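Side-chain contacts in GCN5-related N-acetyltransferase (Anabaena variabilis, PDB 2OZG), which probably transfers an acetyl group from acetyl-coenzyme A to amines, possibly aminoglycosides, as a GCN5-related N-acetyltransferase that binds coenzyme A: residues A121-Y126 with Y131-S136; M287-N292 with L347-L352; A152-E157 with K211-I216. One frame throughout, in Å; residues are numbered along the deposited sequence.

Contact 1. Residues A121-Y126 with Y131-S136; sequences ATQRLY and YEQAGS. With COA (coenzyme A), chain C.
Tyr-126 and Tyr-131 form the aromatic part of this contact, in a T-shaped (edge-to-face) pair: the edge of Tyr-126 turns toward the face of Tyr-131, with centroids 5.9 Å apart and planes at 78°. Their beta carbons also pack, Tyr-126 CB lying 3.8 Å from Tyr-131 CB.

Hydrogen bonds join the segments at two levels. On the backbone, Tyr-131 N donates to Tyr-126 O (3.1 Å), holding the turn between helix 123-128 and strand 132-143. Further out, two glutamine side chains cross at about a right angle, and Gln-133 NE2 gives Gln-123 OE1 a short, nearly straight bond (2.8 Å, 169°) on a lone pair in the carbonyl plane. The extended chain of Gln-133, with CG beside its own backbone N (chi1 -60°), carries the amide there. Gln-123 OE1 accepts a second bond from Gln-276 of a second subunit, so this oxygen links helix, strand and subunit interface. Glu-132 OE1 accepts from Gln-133 N (2.8 Å) and is also salt-bridged to Arg-127.

Ligand contacts come from 121-126, part of the coenzyme A pocket of the acetyltransferase (GNAT) domain. Tyr-126 OH lies 3.0 Å from C3P of coenzyme A, which sits at the ring's edge, near the thiol end, while Leu-125 CB lies 3.3 Å from the ribose O4B.

Helix 96-110 covers both tyrosines through Ile-101, and Val-85 and Ile-82 of strand 75-87 add to the packing. Tyr-131 OH is hydrogen-bonded to Ser-116 of strand 115-118, and strand 279-290 runs antiparallel beside 132-143, with a classic beta bulge at Ala-134 and Gly-135 facing Trp-286.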
loop_
_atom_site.group_PDB
_atom_site.type_symbol
_atom_site.label_atom_id
_atom_site.label_comp_id
_atom_site.label_asym_id
_atom_site.label_seq_id
_atom_site.Cartn_x
_atom_site.Cartn_y
_atom_site.Cartn_z
ATOM N N ALA A 121 -1.537 25.045 12.898
ATOM C CA ALA A 121 -0.625 23.997 12.332
ATOM C C ALA A 121 0.033 23.334 13.536
ATOM O O ALA A 121 0.432 22.190 13.490
ATOM C CB ALA A 121 0.411 24.620 11.434
ATOM N N THR A 122 0.104 24.087 14.631
ATOM C CA THR A 122 0.671 23.628 15.872
ATOM C C THR A 122 -0.057 24.348 17.023
ATOM O O THR A 122 -0.129 25.574 17.081
ATOM C CB THR A 122 2.197 23.821 15.910
ATOM O OG1 THR A 122 2.685 23.599 17.254
ATOM C CG2 THR A 122 2.572 25.234 15.415
ATOM N N GLN A 123 -0.609 23.551 17.938
ATOM C CA GLN A 123 -1.404 24.074 19.048
ATOM C C GLN A 123 -0.635 24.858 20.121
ATOM O O GLN A 123 -1.170 25.848 20.651
ATOM C CB GLN A 123 -2.165 22.913 19.738
ATOM C CG GLN A 123 -3.200 22.365 18.866
ATOM C CD GLN A 123 -4.130 21.393 19.516
ATOM O OE1 GLN A 123 -5.288 21.366 19.132
ATOM N NE2 GLN A 123 -3.655 20.593 20.510
ATOM N N ARG A 124 0.591 24.433 20.418
ATOM C CA ARG A 124 1.374 24.991 21.533
ATOM C C ARG A 124 1.496 26.496 21.391
ATOM O O ARG A 124 1.343 27.240 22.351
ATOM C CB ARG A 124 2.757 24.319 21.594
ATOM C CG ARG A 124 3.672 24.682 22.789
ATOM C CD ARG A 124 5.152 24.115 22.610
ATOM N N LEU A 125 1.805 26.938 20.189
ATOM C CA LEU A 125 1.920 28.370 19.896
ATOM C C LEU A 125 0.648 29.162 20.254
ATOM O O LEU A 125 0.667 30.148 21.021
ATOM C CB LEU A 125 2.239 28.558 18.419
ATOM C CG LEU A 125 2.055 29.990 17.839
ATOM C CD1 LEU A 125 3.037 30.874 18.525
ATOM C CD2 LEU A 125 2.278 30.005 16.341
ATOM N N TYR A 126 -0.469 28.746 19.686
ATOM C CA TYR A 126 -1.714 29.477 19.929
ATOM C C TYR A 126 -2.240 29.401 21.361
ATOM O O TYR A 126 -2.807 30.341 21.824
ATOM C CB TYR A 126 -2.725 29.103 18.898
ATOM C CG TYR A 126 -2.194 29.368 17.510
ATOM C CD1 TYR A 126 -2.115 30.648 17.025
ATOM C CD2 TYR A 126 -1.789 28.315 16.684
ATOM C CE1 TYR A 126 -1.653 30.899 15.738
ATOM C CE2 TYR A 126 -1.305 28.542 15.412
ATOM C CZ TYR A 126 -1.240 29.830 14.944
ATOM O OH TYR A 126 -0.802 30.096 13.709
ATOM N N TYR A 131 -5.690 30.835 22.794
ATOM C CA TYR A 131 -6.596 30.091 21.892
ATOM C C TYR A 131 -6.758 28.686 22.453
ATOM O O TYR A 131 -5.817 28.137 23.026
ATOM C CB TYR A 131 -6.036 29.953 20.456
ATOM C CG TYR A 131 -6.101 31.211 19.623
ATOM C CD1 TYR A 131 -5.137 32.175 19.716
ATOM C CD2 TYR A 131 -7.139 31.410 18.722
ATOM C CE1 TYR A 131 -5.228 33.344 19.010
ATOM C CE2 TYR A 131 -7.226 32.574 17.957
ATOM C CZ TYR A 131 -6.287 33.525 18.102
ATOM O OH TYR A 131 -6.354 34.683 17.352
ATOM N N GLU A 132 -7.941 28.089 22.234
ATOM C CA GLU A 132 -8.141 26.698 22.617
ATOM C C GLU A 132 -9.046 25.968 21.665
ATOM O O GLU A 132 -9.854 26.565 20.996
ATOM C CB GLU A 132 -8.690 26.580 24.049
ATOM C CG GLU A 132 -8.744 25.132 24.656
ATOM C CD GLU A 132 -7.388 24.389 24.598
ATOM O OE1 GLU A 132 -7.098 23.762 23.557
ATOM O OE2 GLU A 132 -6.638 24.418 25.588
ATOM N N GLN A 133 -8.906 24.645 21.606
ATOM C CA GLN A 133 -9.836 23.841 20.817
ATOM C C GLN A 133 -11.242 24.261 21.134
ATOM O O GLN A 133 -11.612 24.392 22.296
ATOM C CB GLN A 133 -9.676 22.361 21.106
ATOM C CG GLN A 133 -8.282 21.839 20.783
ATOM C CD GLN A 133 -8.223 20.347 20.879
ATOM O OE1 GLN A 133 -9.096 19.751 21.502
ATOM N NE2 GLN A 133 -7.209 19.715 20.213
ATOM N N ALA A 134 -12.049 24.476 20.093
ATOM C CA ALA A 134 -13.350 25.018 20.299
ATOM C C ALA A 134 -14.408 24.581 19.290
ATOM O O ALA A 134 -15.587 24.832 19.513
ATOM C CB ALA A 134 -13.251 26.533 20.305
ATOM N N GLY A 135 -14.014 23.927 18.197
ATOM C CA GLY A 135 -14.999 23.459 17.247
ATOM C C GLY A 135 -14.393 22.433 16.332
ATOM O O GLY A 135 -13.161 22.276 16.275
ATOM N N SER A 136 -15.251 21.810 15.560
ATOM C CA SER A 136 -14.815 20.753 14.656
ATOM C C SER A 136 -15.002 21.020 13.176
ATOM O O SER A 136 -15.800 21.866 12.782
ATOM C CB SER A 136 -15.575 19.473 15.016
ATOM O OG SER A 136 -15.336 19.130 16.382
HETATM N N1A COA C . 5.348 22.852 16.711
HETATM C C2A COA C . 5.008 23.056 17.998
HETATM N N3A COA C . 5.207 24.239 18.614
HETATM C C4A COA C . 5.777 25.258 17.926
HETATM C C5A COA C . 6.157 25.091 16.597
HETATM C C6A COA C . 5.925 23.839 15.992
HETATM N N6A COA C . 6.246 23.563 14.710
HETATM N N7A COA C . 6.694 26.272 16.210
HETATM C C8A COA C . 6.650 27.132 17.259
HETATM N N9A COA C . 6.083 26.499 18.300
HETATM C C1B COA C . 5.801 27.000 19.678
HETATM C C2B COA C . 7.053 27.000 20.551
HETATM O O2B COA C . 7.291 25.721 21.184
HETATM C C3B COA C . 6.786 28.154 21.509
HETATM O O3B COA C . 6.283 27.718 22.779
HETATM P P3B COA C . 7.282 27.595 24.063
HETATM O O7A COA C . 7.469 29.034 24.515
HETATM O O8A COA C . 6.528 26.660 25.002
HETATM O O9A COA C . 8.583 27.009 23.528
HETATM C C4B COA C . 5.782 29.065 20.809
HETATM O O4B COA C . 5.285 28.342 19.675
HETATM C C5B COA C . 6.407 30.388 20.364
HETATM O O5B COA C . 7.401 30.118 19.365
HETATM P P1A COA C . 7.872 31.199 18.240
HETATM O O1A COA C . 7.099 32.485 18.417
HETATM O O2A COA C . 9.400 31.250 18.270
HETATM O O3A COA C . 7.441 30.432 16.860
HETATM P P2A COA C . 8.232 30.566 15.430
HETATM O O4A COA C . 8.589 32.047 15.276
HETATM O O5A COA C . 9.372 29.550 15.434
HETATM O O6A COA C . 7.053 30.117 14.346
HETATM C CBP COA C . 5.951 28.771 12.452
HETATM C CCP COA C . 7.224 29.267 13.171
HETATM C CDP COA C . 4.913 29.877 12.631
HETATM C CEP COA C . 5.439 27.598 13.283
HETATM C CAP COA C . 6.290 28.481 10.919
HETATM O OAP COA C . 5.834 29.547 10.018
HETATM C C9P COA C . 5.945 27.148 10.199
HETATM O O9P COA C . 6.713 26.049 10.315
HETATM N N8P COA C . 4.932 26.995 9.322
HETATM C C7P COA C . 3.831 27.819 8.821
HETATM C C6P COA C . 2.633 26.959 9.193
HETATM C C5P COA C . 1.959 27.487 10.450
HETATM O O5P COA C . 2.612 27.762 11.455
HETATM N N4P COA C . 0.623 27.610 10.421
HETATM C C3P COA C . -0.230 28.068 11.514
HETATM C C2P COA C . -1.622 28.151 10.929
HETATM S S1P COA C . -1.744 29.536 9.723
#

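Contact 2. Residues M287-N292 with L347-L352; sequences MLRIVN and LDIKGL
Ile-290 and Ile-349 meet in a buried apolar contact between the end of strand 279-290, in the second acetyltransferase domain, and the first turn of helix 349-357, in the sterol carrier protein domain. This is strand-on-helix packing at a domain junction, and the helix begins at an N-cap, Asp-348. Ile-349 CD1 presses on Ile-290 CB at 3.7 Å, and Ile-290 CG2 meets Leu-352 CD2 at 4.1 Å, one turn further along. Ile-349 CG1 stands anti to its backbone N (chi1 -162°), leaving CG2 to lie over a guanidinium face of Arg-289, 3.8 Å from NH2. Arg-289 bends at chi2, and its NH1 donates to Ile-290 O at 2.9 Å, with the acceptor close to the guanidinium plane. Asp-316 OD2 forms a salt bridge with the same NH1, while Arg-289 NE donates to Ala-129 O, so three partners fix the flat group against Ile-349. A leucine in place of Arg-289 would probably leave Asp-316 without its charged mate and Ile-349 without the flat surface it packs on. At the cap, Asp-348 OD2 is met from opposite faces of its carboxylate by Lys-350 N (3.0 Å) and Lys-350 NZ, the latter in a salt bridge. A water bridges the two backbones, accepting from Ile-290 N at 2.9 Å and donating to Ile-349 O at 2.7 Å.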
loop_
_atom_site.group_PDB
_atom_site.type_symbol
_atom_site.label_atom_id
_atom_site.label_comp_id
_atom_site.label_asym_id
_atom_site.label_seq_id
_atom_site.Cartn_x
_atom_site.Cartn_y
_atom_site.Cartn_z
HETATM N N MSE A 287 -9.591 26.492 16.677
HETATM C CA MSE A 287 -9.447 27.091 17.952
HETATM C C MSE A 287 -10.061 28.425 18.006
HETATM O O MSE A 287 -10.156 29.122 16.991
HETATM C CB MSE A 287 -7.979 27.208 18.240
HETATM C CG MSE A 287 -7.251 25.896 18.449
HETATM SE SE MSE A 287 -5.370 26.168 19.004
HETATM C CE MSE A 287 -5.261 24.863 20.503
ATOM N N LEU A 288 -10.411 28.833 19.213
ATOM C CA LEU A 288 -11.050 30.142 19.461
ATOM C C LEU A 288 -10.370 30.876 20.614
ATOM O O LEU A 288 -9.957 30.265 21.594
ATOM C CB LEU A 288 -12.537 29.912 19.822
ATOM C CG LEU A 288 -13.407 31.186 19.987
ATOM C CD1 LEU A 288 -14.761 31.139 19.301
ATOM C CD2 LEU A 288 -13.555 31.556 21.485
ATOM N N ARG A 289 -10.260 32.194 20.478
ATOM C CA ARG A 289 -9.752 33.023 21.518
ATOM C C ARG A 289 -10.885 33.943 21.953
ATOM O O ARG A 289 -11.515 34.627 21.118
ATOM C CB ARG A 289 -8.560 33.857 21.014
ATOM C CG ARG A 289 -7.436 34.080 22.105
ATOM C CD ARG A 289 -7.788 35.001 23.243
ATOM N NE ARG A 289 -6.623 35.131 24.126
ATOM C CZ ARG A 289 -6.598 35.855 25.231
ATOM N NH1 ARG A 289 -7.681 36.522 25.629
ATOM N NH2 ARG A 289 -5.511 35.867 25.974
ATOM N N ILE A 290 -11.189 33.936 23.241
ATOM C CA ILE A 290 -12.107 34.941 23.800
ATOM C C ILE A 290 -11.292 36.209 23.967
ATOM O O ILE A 290 -10.448 36.309 24.848
ATOM C CB ILE A 290 -12.670 34.495 25.148
ATOM C CG1 ILE A 290 -13.411 33.155 24.990
ATOM C CG2 ILE A 290 -13.516 35.622 25.793
ATOM C CD1 ILE A 290 -14.833 33.203 24.442
ATOM N N VAL A 291 -11.514 37.165 23.079
ATOM C CA VAL A 291 -10.774 38.412 23.098
ATOM C C VAL A 291 -11.336 39.403 24.150
ATOM O O VAL A 291 -10.576 40.100 24.858
ATOM C CB VAL A 291 -10.770 39.056 21.703
ATOM C CG1 VAL A 291 -10.042 40.411 21.725
ATOM C CG2 VAL A 291 -10.128 38.111 20.677
ATOM N N ASN A 292 -12.670 39.448 24.241
ATOM C CA ASN A 292 -13.384 40.260 25.250
ATOM C C ASN A 292 -14.460 39.418 25.955
ATOM O O ASN A 292 -15.458 39.025 25.347
ATOM C CB ASN A 292 -13.980 41.495 24.620
ATOM C CG ASN A 292 -14.502 42.451 25.656
ATOM O OD1 ASN A 292 -15.437 42.153 26.405
ATOM N ND2 ASN A 292 -13.866 43.585 25.740
ATOM N N LEU A 347 -11.687 29.521 35.719
ATOM C CA LEU A 347 -11.034 28.985 34.567
ATOM C C LEU A 347 -10.145 30.030 33.919
ATOM O O LEU A 347 -10.242 31.225 34.155
ATOM C CB LEU A 347 -12.078 28.483 33.549
ATOM C CG LEU A 347 -13.314 29.309 33.268
ATOM C CD1 LEU A 347 -13.110 30.753 33.093
ATOM C CD2 LEU A 347 -14.042 28.748 32.043
ATOM N N ASP A 348 -9.252 29.528 33.097
ATOM C CA ASP A 348 -8.403 30.349 32.297
ATOM C C ASP A 348 -9.213 30.723 31.074
ATOM O O ASP A 348 -10.159 30.026 30.713
ATOM C CB ASP A 348 -7.199 29.496 31.858
ATOM C CG ASP A 348 -6.208 30.285 31.049
ATOM O OD1 ASP A 348 -5.580 31.179 31.650
ATOM O OD2 ASP A 348 -6.080 30.011 29.814
ATOM N N ILE A 349 -8.793 31.783 30.393
ATOM C CA ILE A 349 -9.446 32.215 29.173
ATOM C C ILE A 349 -9.552 31.053 28.135
ATOM O O ILE A 349 -10.489 31.015 27.326
ATOM C CB ILE A 349 -8.714 33.485 28.629
ATOM C CG1 ILE A 349 -9.590 34.227 27.644
ATOM C CG2 ILE A 349 -7.338 33.160 27.993
ATOM C CD1 ILE A 349 -10.797 34.902 28.334
ATOM N N LYS A 350 -8.636 30.063 28.203
ATOM C CA LYS A 350 -8.687 28.902 27.326
ATOM C C LYS A 350 -9.830 27.986 27.635
ATOM O O LYS A 350 -10.472 27.488 26.701
ATOM C CB LYS A 350 -7.411 28.082 27.309
ATOM C CG LYS A 350 -6.226 28.884 26.798
ATOM C CD LYS A 350 -4.981 28.074 26.566
ATOM C CE LYS A 350 -4.418 27.303 27.769
ATOM N NZ LYS A 350 -4.064 28.131 28.917
ATOM N N GLY A 351 -10.078 27.758 28.940
ATOM C CA GLY A 351 -11.189 26.936 29.362
ATOM C C GLY A 351 -12.498 27.560 28.901
ATOM O O GLY A 351 -13.423 26.864 28.507
ATOM N N LEU A 352 -12.557 28.893 28.943
ATOM C CA LEU A 352 -13.763 29.633 28.594
ATOM C C LEU A 352 -14.089 29.508 27.143
ATOM O O LEU A 352 -15.259 29.505 26.780
ATOM C CB LEU A 352 -13.599 31.112 28.964
ATOM C CG LEU A 352 -14.837 32.005 28.713
ATOM C CD1 LEU A 352 -16.032 31.458 29.445
ATOM C CD2 LEU A 352 -14.586 33.409 29.102
HETATM O O HOH W 1 -9.804 32.085 24.916
#

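Contact 3. Residues A152-E157 with K211-I216; sequences ASLPLE and KPQGYI
Leu-154 and Gln-213 cross at about a right angle, with the branched end of the leucine lying over the flat of the glutamine amide. Leu-154 CD1 is 3.6 Å from Gln-213 NE2 and 3.7 Å from Gln-213 CD, and its other methyl, CD2, stands 3.8 Å from the same NE2. One methyl therefore sits over the amide while the second borders its nitrogen. The chain of Gln-213, extended beyond CG (chi2 -168°), carries the amide out to the leucine. Gln-213 CB lies 4.0 Å from Leu-154 CD1, so the aliphatic stem is touched as well as the polar end.

Leu-156 and Ile-216 form a second, lighter meeting at an oblique angle, where methyl touches methyl: Leu-156 CD2 to Ile-216 CD1 is 4.1 Å. The fully extended outer torsion of Ile-216 (chi2 178°) sends CD1 out to bridge the gap.

That gap exists because the segments are not paired. Strand 202-206 lies between strands 156-158 and 211-222, antiparallel to both, and Ile-206 from it touches both Leu-156 and Ile-216. Helix 239-250 covers the same patch, with Pro-240 on Leu-154, Phe-248 on Leu-156 and Phe-245 on Ile-216. In strand 211-222, Gln-213 and Gly-214 form a classic beta bulge opposite Ile-206. Segment 211-216 belongs to the second acetyltransferase (GNAT) domain, and the contact packs these strands under the helix, away from the known coenzyme A-binding residues.

No hydrogen bond joins the two segments. Gln-213 OE1 is instead bonded to Ser-238 OG, just before helix 239-250, which anchors the amide and leaves its flat face for the methyls of Leu-154 to pack on. The attraction across the contact is thus dispersion and burial, methyl against amide and methyl against methyl, with the amide oxygen satisfied by Ser-238.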
loop_
_atom_site.group_PDB
_atom_site.type_symbol
_atom_site.label_atom_id
_atom_site.label_comp_id
_atom_site.label_asym_id
_atom_site.label_seq_id
_atom_site.Cartn_x
_atom_site.Cartn_y
_atom_site.Cartn_z
ATOM N N ALA A 152 -35.975 11.629 -5.571
ATOM C CA ALA A 152 -35.788 12.964 -6.148
ATOM C C ALA A 152 -37.010 13.855 -5.945
ATOM O O ALA A 152 -37.726 14.160 -6.882
ATOM C CB ALA A 152 -35.470 12.849 -7.633
ATOM N N SER A 153 -37.218 14.265 -4.709
ATOM C CA SER A 153 -38.315 15.125 -4.340
ATOM C C SER A 153 -38.262 16.468 -5.082
ATOM O O SER A 153 -39.274 16.984 -5.526
ATOM C CB SER A 153 -38.176 15.422 -2.836
ATOM O OG SER A 153 -37.994 14.246 -2.080
ATOM N N LEU A 154 -37.056 17.032 -5.170
ATOM C CA LEU A 154 -36.794 18.365 -5.724
ATOM C C LEU A 154 -35.795 18.255 -6.851
ATOM O O LEU A 154 -34.935 17.365 -6.840
ATOM C CB LEU A 154 -36.188 19.285 -4.646
ATOM C CG LEU A 154 -37.013 19.417 -3.374
ATOM C CD1 LEU A 154 -36.328 20.307 -2.404
ATOM C CD2 LEU A 154 -38.406 19.936 -3.676
ATOM N N PRO A 155 -35.955 19.108 -7.878
ATOM C CA PRO A 155 -35.011 19.116 -8.946
ATOM C C PRO A 155 -33.751 19.862 -8.598
ATOM O O PRO A 155 -33.740 20.685 -7.698
ATOM C CB PRO A 155 -35.727 19.898 -10.050
ATOM C CG PRO A 155 -36.673 20.710 -9.412
ATOM C CD PRO A 155 -37.096 19.985 -8.160
ATOM N N LEU A 156 -32.718 19.580 -9.363
ATOM C CA LEU A 156 -31.462 20.278 -9.275
ATOM C C LEU A 156 -31.264 21.016 -10.576
ATOM O O LEU A 156 -31.683 20.540 -11.621
ATOM C CB LEU A 156 -30.292 19.331 -9.012
ATOM C CG LEU A 156 -30.191 19.045 -7.521
ATOM C CD1 LEU A 156 -30.961 17.826 -7.208
ATOM C CD2 LEU A 156 -28.767 18.929 -7.113
ATOM N N GLU A 157 -30.617 22.167 -10.475
ATOM C CA GLU A 157 -30.396 23.074 -11.573
ATOM C C GLU A 157 -28.985 23.649 -11.512
ATOM O O GLU A 157 -28.624 24.176 -10.501
ATOM C CB GLU A 157 -31.372 24.225 -11.433
ATOM C CG GLU A 157 -31.358 25.156 -12.607
ATOM C CD GLU A 157 -32.169 26.431 -12.373
ATOM O OE1 GLU A 157 -32.856 26.538 -11.324
ATOM O OE2 GLU A 157 -32.098 27.321 -13.238
ATOM N N LYS A 211 -37.863 28.534 -5.692
ATOM C CA LYS A 211 -38.131 28.100 -4.315
ATOM C C LYS A 211 -36.936 27.247 -3.876
ATOM O O LYS A 211 -37.082 26.081 -3.503
ATOM C CB LYS A 211 -39.447 27.328 -4.238
ATOM N N PRO A 212 -35.735 27.839 -3.914
ATOM C CA PRO A 212 -34.567 27.057 -3.569
ATOM C C PRO A 212 -34.569 26.596 -2.135
ATOM O O PRO A 212 -34.899 27.387 -1.252
ATOM C CB PRO A 212 -33.402 28.017 -3.833
ATOM C CG PRO A 212 -33.956 29.322 -4.026
ATOM C CD PRO A 212 -35.402 29.226 -4.274
ATOM N N GLN A 213 -34.167 25.344 -1.913
ATOM C CA GLN A 213 -34.104 24.762 -0.602
ATOM C C GLN A 213 -32.705 24.295 -0.200
ATOM O O GLN A 213 -32.490 23.833 0.898
ATOM C CB GLN A 213 -35.101 23.632 -0.517
ATOM C CG GLN A 213 -36.550 24.119 -0.678
ATOM C CD GLN A 213 -37.568 23.075 -0.321
ATOM O OE1 GLN A 213 -37.501 22.465 0.754
ATOM N NE2 GLN A 213 -38.546 22.863 -1.224
ATOM N N GLY A 214 -31.740 24.459 -1.082
ATOM C CA GLY A 214 -30.400 24.069 -0.781
ATOM C C GLY A 214 -29.549 24.169 -2.010
ATOM O O GLY A 214 -30.027 24.584 -3.068
ATOM N N TYR A 215 -28.281 23.768 -1.870
ATOM C CA TYR A 215 -27.375 23.830 -2.991
ATOM C C TYR A 215 -26.180 22.890 -2.784
ATOM O O TYR A 215 -25.978 22.327 -1.668
ATOM C CB TYR A 215 -26.965 25.304 -3.256
ATOM C CG TYR A 215 -26.052 25.949 -2.209
ATOM C CD1 TYR A 215 -24.725 25.596 -2.117
ATOM C CD2 TYR A 215 -26.499 26.979 -1.383
ATOM C CE1 TYR A 215 -23.865 26.182 -1.144
ATOM C CE2 TYR A 215 -25.651 27.591 -0.473
ATOM C CZ TYR A 215 -24.339 27.195 -0.348
ATOM O OH TYR A 215 -23.524 27.869 0.557
ATOM N N ILE A 216 -25.465 22.625 -3.878
ATOM C CA ILE A 216 -24.228 21.822 -3.816
ATOM C C ILE A 216 -23.205 22.454 -4.742
ATOM O O ILE A 216 -23.518 22.795 -5.902
ATOM C CB ILE A 216 -24.432 20.349 -4.267
ATOM C CG1 ILE A 216 -25.706 19.762 -3.683
ATOM C CG2 ILE A 216 -23.218 19.519 -3.921
ATOM C CD1 ILE A 216 -26.020 18.312 -4.129
#

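Overall arrangement
From the N terminus, contact 1 comes first and closes the shortest loop, four residues, the last of helix 123-128 and the turn into strand 132-143. Contact 3 follows, bridging 53 residues from 152-157 to 211-216, and contact 2 comes last, spanning 54 residues from the second acetyltransferase domain into the sterol carrier protein domain. The three are in series, so none nests in or crosses another. Contacts 1 and 2 adjoin, their centres 11 Å apart, through neighbouring strands 132-143 and 279-290, and tie the coenzyme A-binding part to the C-terminal domain. Contact 3 joins strands 156-158 and 211-222 on the opposite side of the chain's centre, about 37 Å from contact 1 between centres.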